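Local coordinates for protein Ta0487 (Thermoplasma acidophilum, PDB 3KBQ), which is of unknown function but belongs to the CinA family and, in the portion crystallised, consists of a probable molybdopterin-binding domain, at residues B[7-12]-B[64-69]; B[14-19]-B[44-49]; B[88-93]-B[122-127]. All blocks are in the same frame, centred on the assembly; numbering follows the deposited sequence.

Contact 1 of 3, residues B[7-12]-B[64-69]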
loop_
_atom_site.group_PDB
_atom_site.type_symbol
_atom_site.label_atom_id
_atom_site.label_comp_id
_atom_site.label_asym_id
_atom_site.label_seq_id
_atom_site.Cartn_x
_atom_site.Cartn_y
_atom_site.Cartn_z
ATOM N N SER B 7 10.626 -0.095 3.577
ATOM C CA SER B 7 9.199 -0.214 3.260
ATOM C C SER B 7 8.407 0.903 3.890
ATOM O O SER B 7 8.824 1.484 4.897
ATOM C CB SER B 7 8.632 -1.561 3.717
ATOM O OG SER B 7 9.074 -2.528 2.780
ATOM N N VAL B 8 7.252 1.181 3.300
ATOM C CA VAL B 8 6.380 2.249 3.732
ATOM C C VAL B 8 5.025 1.651 4.123
ATOM O O VAL B 8 4.458 0.827 3.432
ATOM C CB VAL B 8 6.240 3.302 2.624
ATOM C CG1 VAL B 8 5.397 4.515 3.064
ATOM C CG2 VAL B 8 7.651 3.741 2.171
ATOM N N ILE B 9 4.491 2.127 5.236
ATOM C CA ILE B 9 3.193 1.700 5.696
ATOM C C ILE B 9 2.351 2.959 5.886
ATOM O O ILE B 9 2.833 3.984 6.388
ATOM C CB ILE B 9 3.280 0.941 7.043
ATOM C CG1 ILE B 9 4.074 -0.383 6.897
ATOM C CG2 ILE B 9 1.805 0.673 7.586
ATOM C CD1 ILE B 9 4.514 -0.950 8.296
ATOM N N THR B 10 1.100 2.892 5.451
ATOM C CA THR B 10 0.168 3.976 5.637
ATOM C C THR B 10 -1.022 3.333 6.369
ATOM O O THR B 10 -1.580 2.323 5.917
ATOM C CB THR B 10 -0.348 4.550 4.282
ATOM O OG1 THR B 10 0.766 5.032 3.516
ATOM C CG2 THR B 10 -1.337 5.741 4.512
ATOM N N VAL B 11 -1.413 3.923 7.486
ATOM C CA VAL B 11 -2.582 3.429 8.249
ATOM C C VAL B 11 -3.748 4.444 8.164
ATOM O O VAL B 11 -3.561 5.613 8.478
ATOM C CB VAL B 11 -2.186 3.234 9.741
ATOM C CG1 VAL B 11 -3.362 2.681 10.555
ATOM C CG2 VAL B 11 -0.896 2.320 9.859
ATOM N N GLY B 12 -4.935 4.018 7.749
ATOM C CA GLY B 12 -6.050 4.944 7.654
ATOM C C GLY B 12 -7.113 4.454 6.679
ATOM O O GLY B 12 -6.874 4.331 5.469
ATOM N N ASP B 64 15.155 -3.337 6.092
ATOM C CA ASP B 64 15.820 -2.968 7.309
ATOM C C ASP B 64 15.402 -1.606 7.846
ATOM O O ASP B 64 15.771 -1.256 8.960
ATOM C CB ASP B 64 17.345 -3.038 7.166
ATOM C CG ASP B 64 17.880 -4.483 7.186
ATOM O OD1 ASP B 64 17.069 -5.470 7.228
ATOM O OD2 ASP B 64 19.131 -4.625 7.167
ATOM N N LEU B 65 14.609 -0.863 7.084
ATOM C CA LEU B 65 14.080 0.409 7.576
ATOM C C LEU B 65 12.620 0.461 7.151
ATOM O O LEU B 65 12.298 0.236 5.966
ATOM C CB LEU B 65 14.811 1.598 6.961
ATOM C CG LEU B 65 14.125 2.979 7.160
ATOM C CD1 LEU B 65 14.075 3.375 8.633
ATOM C CD2 LEU B 65 14.884 4.042 6.400
ATOM N N VAL B 66 11.747 0.728 8.109
ATOM C CA VAL B 66 10.305 0.730 7.880
ATOM C C VAL B 66 9.778 2.066 8.356
ATOM O O VAL B 66 10.066 2.492 9.499
ATOM C CB VAL B 66 9.627 -0.442 8.673
ATOM C CG1 VAL B 66 8.104 -0.387 8.567
ATOM C CG2 VAL B 66 10.139 -1.805 8.117
ATOM N N VAL B 67 9.051 2.787 7.488
ATOM C CA VAL B 67 8.482 4.068 7.942
ATOM C C VAL B 67 6.984 4.007 7.797
ATOM O O VAL B 67 6.497 3.635 6.706
ATOM C CB VAL B 67 9.026 5.300 7.102
ATOM C CG1 VAL B 67 8.466 6.628 7.665
ATOM C CG2 VAL B 67 10.584 5.323 7.044
ATOM N N SER B 68 6.239 4.284 8.875
ATOM C CA SER B 68 4.760 4.310 8.822
ATOM C C SER B 68 4.249 5.734 9.050
ATOM O O SER B 68 4.908 6.550 9.717
ATOM C CB SER B 68 4.086 3.390 9.854
ATOM O OG SER B 68 4.300 3.868 11.186
ATOM N N SER B 69 3.097 6.060 8.478
ATOM C CA SER B 69 2.420 7.267 8.919
ATOM C C SER B 69 0.940 6.999 9.115
ATOM O O SER B 69 0.350 6.154 8.423
ATOM C CB SER B 69 2.605 8.423 7.943
ATOM O OG SER B 69 1.829 8.172 6.777
HETATM O O HOH W 1 2.708 6.540 4.804
#
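Five backbone hydrogen bonds join residues 7-11 to residues 65-69. Ser7 N donates to Leu65 O, and Val67 N returns a bond to Ser7 O at 2.9 Å. Ile9 N goes to Val67 O, Ser69 N to Ile9 O, and Val11 N to Ser69 O at 3.0 Å, with a nearly straight N-H...O angle of 171°. This is the ladder of two neighbouring parallel strands in the mixed central sheet of this alpha/beta domain, probably a molybdopterin-binding one. The strand axes run 4.7 Å apart and differ in direction by 19°. CA-H...O contacts reinforce the ladder, among them Ser68 CA to Ile9 O at 3.1 Å.

One water ties the C-terminal end together. It donates to Ile9 O and also bonds Thr10 OG1 and Ser69 OG. Thr10 OG1 has a further partner in Asn22 ND2.

Val8, Thr10, Val67 and Ser69 share one face of the sheet, where helix 23-34 packs. Ser7, Ile9, Val66 and Ser68 lie on the other face, against helix 49-62. On that face Ser68 CB sits beside Ile9 CB. The Ile9 and Val66 side chains cross at a slant. Ile9 CG1 stands anti to the carbonyl carbon (chi1 -64°), and its extended end carries CD1 to 3.6 Å from Val66 CG1.

Contact 2 of 3, residues B[14-19]-B[44-49]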
loop_
_atom_site.group_PDB
_atom_site.type_symbol
_atom_site.label_atom_id
_atom_site.label_comp_id
_atom_site.label_asym_id
_atom_site.label_seq_id
_atom_site.Cartn_x
_atom_site.Cartn_y
_atom_site.Cartn_z
ATOM N N GLU B 14 -9.567 6.009 5.501
ATOM C CA GLU B 14 -9.950 6.978 4.478
ATOM C C GLU B 14 -9.075 6.861 3.210
ATOM O O GLU B 14 -9.543 7.144 2.116
ATOM C CB GLU B 14 -9.961 8.422 5.032
ATOM C CG GLU B 14 -8.550 8.974 5.353
ATOM C CD GLU B 14 -7.860 8.290 6.547
ATOM O OE1 GLU B 14 -8.555 7.603 7.354
ATOM O OE2 GLU B 14 -6.610 8.424 6.648
ATOM N N ILE B 15 -7.812 6.455 3.387
ATOM C CA ILE B 15 -6.920 6.196 2.258
ATOM C C ILE B 15 -7.434 4.981 1.523
ATOM O O ILE B 15 -7.517 5.016 0.310
ATOM C CB ILE B 15 -5.419 5.972 2.683
ATOM C CG1 ILE B 15 -4.887 7.184 3.468
ATOM C CG2 ILE B 15 -4.510 5.685 1.478
ATOM C CD1 ILE B 15 -5.129 8.511 2.800
ATOM N N LEU B 16 -7.728 3.890 2.245
ATOM C CA LEU B 16 -8.216 2.646 1.559
ATOM C C LEU B 16 -9.477 2.929 0.790
ATOM O O LEU B 16 -9.684 2.437 -0.339
ATOM C CB LEU B 16 -8.534 1.563 2.572
ATOM C CG LEU B 16 -7.249 0.950 3.109
ATOM C CD1 LEU B 16 -7.565 0.092 4.303
ATOM C CD2 LEU B 16 -6.518 0.108 2.015
ATOM N N LYS B 17 -10.355 3.708 1.417
ATOM C CA LYS B 17 -11.609 4.028 0.783
ATOM C C LYS B 17 -11.492 5.069 -0.320
ATOM O O LYS B 17 -12.479 5.379 -0.949
ATOM C CB LYS B 17 -12.631 4.519 1.803
ATOM C CG LYS B 17 -13.149 3.443 2.732
ATOM C CD LYS B 17 -14.031 4.052 3.858
ATOM C CE LYS B 17 -13.326 5.294 4.427
ATOM N NZ LYS B 17 -13.674 5.681 5.855
ATOM N N GLY B 18 -10.307 5.620 -0.542
ATOM C CA GLY B 18 -10.134 6.617 -1.608
ATOM C C GLY B 18 -10.827 7.936 -1.286
ATOM O O GLY B 18 -11.136 8.734 -2.175
ATOM N N ARG B 19 -11.048 8.202 -0.006
ATOM C CA ARG B 19 -11.599 9.525 0.350
ATOM C C ARG B 19 -10.501 10.587 0.320
ATOM O O ARG B 19 -10.757 11.757 0.031
ATOM C CB ARG B 19 -12.296 9.483 1.698
ATOM C CG ARG B 19 -13.445 8.445 1.736
ATOM C CD ARG B 19 -14.204 8.484 3.111
ATOM N NE ARG B 19 -14.951 9.740 3.288
ATOM C CZ ARG B 19 -16.274 9.887 3.100
ATOM N NH1 ARG B 19 -17.040 8.859 2.733
ATOM N NH2 ARG B 19 -16.850 11.077 3.269
ATOM N N VAL B 44 -0.980 -0.429 2.759
ATOM C CA VAL B 44 -2.026 0.438 3.286
ATOM C C VAL B 44 -2.962 -0.460 4.059
ATOM O O VAL B 44 -3.486 -1.455 3.547
ATOM C CB VAL B 44 -2.785 1.209 2.191
ATOM C CG1 VAL B 44 -3.716 2.245 2.846
ATOM C CG2 VAL B 44 -1.780 1.905 1.225
ATOM N N VAL B 45 -3.185 -0.088 5.308
ATOM C CA VAL B 45 -4.018 -0.884 6.156
ATOM C C VAL B 45 -5.028 -0.029 6.932
ATOM O O VAL B 45 -4.847 1.165 7.106
ATOM C CB VAL B 45 -3.200 -1.732 7.146
ATOM C CG1 VAL B 45 -2.349 -2.808 6.369
ATOM C CG2 VAL B 45 -2.359 -0.830 8.122
ATOM N N MET B 46 -6.069 -0.697 7.408
ATOM C CA MET B 46 -7.134 -0.085 8.218
ATOM C C MET B 46 -6.642 0.217 9.616
ATOM O O MET B 46 -5.630 -0.364 10.091
ATOM C CB MET B 46 -8.322 -1.087 8.352
ATOM C CG MET B 46 -9.114 -1.300 7.007
ATOM S SD MET B 46 -10.559 -2.465 7.112
ATOM C CE MET B 46 -9.740 -3.830 7.723
ATOM N N ASP B 47 -7.408 1.084 10.293
ATOM C CA ASP B 47 -7.231 1.330 11.704
ATOM C C ASP B 47 -7.641 0.107 12.487
ATOM O O ASP B 47 -8.721 0.067 13.058
ATOM C CB ASP B 47 -8.042 2.569 12.121
ATOM C CG ASP B 47 -7.572 3.799 11.352
ATOM O OD1 ASP B 47 -6.413 4.214 11.637
ATOM O OD2 ASP B 47 -8.284 4.278 10.424
ATOM N N ASP B 48 -6.742 -0.861 12.583
ATOM C CA ASP B 48 -7.128 -2.168 13.103
ATOM C C ASP B 48 -5.856 -2.842 13.613
ATOM O O ASP B 48 -4.880 -2.958 12.830
ATOM C CB ASP B 48 -7.670 -2.984 11.921
ATOM C CG ASP B 48 -8.003 -4.402 12.302
ATOM O OD1 ASP B 48 -9.207 -4.697 12.288
ATOM O OD2 ASP B 48 -7.078 -5.203 12.648
ATOM N N LEU B 49 -5.866 -3.300 14.876
ATOM C CA LEU B 49 -4.617 -3.784 15.509
ATOM C C LEU B 49 -3.969 -4.880 14.725
ATOM O O LEU B 49 -2.777 -4.847 14.502
ATOM C CB LEU B 49 -4.823 -4.284 16.971
ATOM C CG LEU B 49 -5.212 -3.169 17.944
ATOM C CD1 LEU B 49 -5.547 -3.741 19.351
ATOM C CD2 LEU B 49 -4.146 -2.089 18.038
#
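Helix 13-16, a short helix that follows strand 5-11, rests on the end of the edge strand 38-45 through Leu16 and Val44. The contact between these segments is apolar, with no hydrogen bond across it. Leu16 supplies most of the helix side. Its CG lies anti to the carbonyl carbon (chi1 -75°), and the two methyls beyond it part over the strand. Leu16 CD2 meets Val44 CG1 at 3.6 Å, the two side chains sliding past each other in opposite directions. CD1 reaches further along the chain, over the Val45-Met46 peptide. Leu16 CD1 comes to 3.4 Å from Met46 CG, tighter than usual for two carbons. Leu16 and Met46 cross at about a right angle there. Ile15 adds its CG2 branch, 3.8 Å from Val44 CG1; this one valine methyl is touched by both Ile15 and Leu16.

The strand belongs to the edge of the domain's mixed sheet. At Val44 it pairs in an antiparallel ladder with a strand of the second subunit, so the sheet continues across the dimer interface. Leu16 also packs on Arg40 of the second subunit, and Met46 on Val39 of the second subunit.

Each segment then turns. The helix ends in a Schellman motif at Gly18, with Arg19 N bonded to Glu14 O at 2.8 Å. Past the strand, Asp47 centres an inverse gamma turn, and Asp48 is the N-cap of helix 49-62. The carboxylates of Glu14 and Asp47 come near each other without touching, Glu14 OE1 to Asp47 OD2 4.5 Å. Asp47 N is bonded to Asn13 OD1.

Contact 3 of 3, residues B[88-93]-B[122-127]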
loop_
_atom_site.group_PDB
_atom_site.type_symbol
_atom_site.label_atom_id
_atom_site.label_comp_id
_atom_site.label_asym_id
_atom_site.label_seq_id
_atom_site.Cartn_x
_atom_site.Cartn_y
_atom_site.Cartn_z
ATOM N N ILE B 88 5.418 -6.830 17.909
ATOM C CA ILE B 88 6.774 -7.213 18.354
ATOM C C ILE B 88 6.755 -7.902 19.727
ATOM O O ILE B 88 7.813 -8.235 20.289
ATOM C CB ILE B 88 7.809 -6.039 18.379
ATOM C CG1 ILE B 88 7.318 -4.872 19.260
ATOM C CG2 ILE B 88 8.111 -5.539 16.979
ATOM C CD1 ILE B 88 8.418 -3.875 19.609
ATOM N N GLY B 89 5.562 -8.107 20.274
ATOM C CA GLY B 89 5.460 -8.837 21.529
ATOM C C GLY B 89 5.763 -8.028 22.771
ATOM O O GLY B 89 6.103 -8.593 23.815
ATOM N N GLN B 90 5.596 -6.708 22.703
ATOM C CA GLN B 90 5.833 -5.900 23.905
ATOM C C GLN B 90 4.576 -5.257 24.474
ATOM O O GLN B 90 3.563 -5.105 23.784
ATOM C CB GLN B 90 6.844 -4.820 23.623
ATOM C CG GLN B 90 8.102 -5.348 23.026
ATOM C CD GLN B 90 9.197 -4.322 23.024
ATOM O OE1 GLN B 90 8.965 -3.116 23.198
ATOM N NE2 GLN B 90 10.413 -4.792 22.835
ATOM N N ASP B 91 4.652 -4.901 25.748
ATOM C CA ASP B 91 3.581 -4.163 26.384
ATOM C C ASP B 91 3.849 -2.651 26.276
ATOM O O ASP B 91 4.992 -2.189 26.284
ATOM C CB ASP B 91 3.438 -4.564 27.864
ATOM C CG ASP B 91 3.176 -6.047 28.047
ATOM O OD1 ASP B 91 2.503 -6.654 27.175
ATOM O OD2 ASP B 91 3.644 -6.614 29.054
ATOM N N LEU B 92 2.777 -1.888 26.193
ATOM C CA LEU B 92 2.870 -0.442 26.335
ATOM C C LEU B 92 3.025 -0.030 27.812
ATOM O O LEU B 92 2.348 -0.575 28.682
ATOM C CB LEU B 92 1.598 0.194 25.788
ATOM C CG LEU B 92 1.320 -0.044 24.296
ATOM C CD1 LEU B 92 -0.066 0.518 23.926
ATOM C CD2 LEU B 92 2.427 0.548 23.438
ATOM N N ARG B 93 3.902 0.940 28.056
ATOM C CA ARG B 93 4.002 1.607 29.330
ATOM C C ARG B 93 4.105 3.105 29.067
ATOM O O ARG B 93 4.665 3.527 28.049
ATOM C CB ARG B 93 5.233 1.125 30.125
ATOM C CG ARG B 93 6.539 1.770 29.693
ATOM C CD ARG B 93 7.769 1.156 30.368
ATOM N NE ARG B 93 7.643 1.106 31.829
ATOM C CZ ARG B 93 8.111 2.027 32.678
ATOM N NH1 ARG B 93 8.765 3.100 32.235
ATOM N NH2 ARG B 93 7.926 1.871 33.988
ATOM N N PRO B 122 6.025 1.162 23.635
ATOM C CA PRO B 122 6.778 -0.029 24.065
ATOM C C PRO B 122 8.273 0.306 24.341
ATOM O O PRO B 122 8.784 1.304 23.840
ATOM C CB PRO B 122 6.624 -0.976 22.862
ATOM C CG PRO B 122 6.600 -0.091 21.698
ATOM C CD PRO B 122 5.929 1.230 22.159
ATOM N N PRO B 123 8.975 -0.512 25.140
ATOM C CA PRO B 123 10.384 -0.184 25.464
ATOM C C PRO B 123 11.346 -0.154 24.280
ATOM O O PRO B 123 12.381 0.490 24.366
ATOM C CB PRO B 123 10.792 -1.297 26.447
ATOM C CG PRO B 123 9.859 -2.379 26.216
ATOM C CD PRO B 123 8.538 -1.717 25.859
ATOM N N SER B 124 11.008 -0.821 23.177
ATOM C CA SER B 124 11.850 -0.772 21.977
ATOM C C SER B 124 11.854 0.572 21.242
ATOM O O SER B 124 12.599 0.733 20.264
ATOM C CB SER B 124 11.397 -1.846 20.992
ATOM O OG SER B 124 12.106 -3.059 21.208
ATOM N N CYS B 125 11.004 1.505 21.674
ATOM C CA CYS B 125 10.862 2.794 20.994
ATOM C C CYS B 125 11.283 3.948 21.871
ATOM O O CYS B 125 11.190 3.847 23.086
ATOM C CB CYS B 125 9.412 3.000 20.576
ATOM S SG CYS B 125 8.836 1.731 19.406
ATOM N N ARG B 126 11.743 5.029 21.240
ATOM C CA ARG B 126 11.926 6.331 21.865
ATOM C C ARG B 126 10.970 7.341 21.212
ATOM O O ARG B 126 10.810 7.324 19.978
ATOM C CB ARG B 126 13.337 6.832 21.600
ATOM C CG ARG B 126 14.406 6.228 22.467
ATOM C CD ARG B 126 15.714 6.998 22.272
ATOM N NE ARG B 126 16.349 6.708 20.982
ATOM C CZ ARG B 126 16.517 7.583 19.992
ATOM N NH1 ARG B 126 16.102 8.840 20.120
ATOM N NH2 ARG B 126 17.106 7.196 18.863
ATOM N N PRO B 127 10.390 8.272 22.004
ATOM C CA PRO B 127 9.541 9.257 21.346
ATOM C C PRO B 127 10.365 10.313 20.621
ATOM O O PRO B 127 11.475 10.586 21.040
ATOM C CB PRO B 127 8.751 9.884 22.503
ATOM C CG PRO B 127 9.599 9.643 23.793
ATOM C CD PRO B 127 10.636 8.580 23.434
#
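Gln90 reaches out to the turn at Pro122-Cys125, and its side chain can be followed atom by atom. Gln90 CB lies 3.9 Å from Pro122 CB. CG stands anti to the carbonyl carbon (chi1 -53°), and the extended chain beyond it takes the amide along the flank of Pro123 to Ser124. Gln90 CD passes 3.8 Å from Pro123 CG. At the tip, Gln90 OE1 accepts Ser124 N at 3.1 Å, in the carbonyl plane and on a lone pair. Gln90 OE1 also lies 3.0 Å from Pro123 CD. Gln90 NE2 donates to Ser124 OG at 2.9 Å, a bent bond (131° at the hydrogen) with the hydroxyl tilted from the amide plane. Both ends of the amide thus hold one serine, which should fix the rotation of the group. With an alanine here, Ser124 would probably lose both the acceptor for its N and the NE2 donor to its OG, and a gap would open beside the two prolines.

Residues 122-125 form a type I beta turn, closed by Cys125 N to Pro122 O. It leads into strand 125-128, the outermost strand on this side of the sheet within the chain. Residues 88-93 leave helix 80-87 through a Schellman motif at Gly89.

Two further contacts complete the joint. Ile88 CD1 touches Ser124 CB at 3.9 Å. Leu92 CD2 lies alongside Pro122 CD at 3.8 Å, an apolar pair whose side chains point the same way. Just past the serine, Cys125 forms a disulfide with Cys140 on the adjacent strand 137-142.

From the N terminus, strand 5-11 enters contact 1 and passes directly into helix 13-16 of contact 2. Contact 2 closes first, when the chain returns along strand 38-45. Helix 49-62 and strand 65-69 follow and close contact 1, so contact 2 is nested inside its loop. The two touch: Val45 N probably bonds to Thr10 O, and Gly12 N to Val45 O. Contact 3 opens later, after helix 80-87, and closes at residues 122-127, in series with both. Its centre is about 17 Å from that of contact 1 and about 24 Å from that of contact 2. Contacts 2 and 3 reach opposite outermost strands of the sheet; contact 1 joins inner strands.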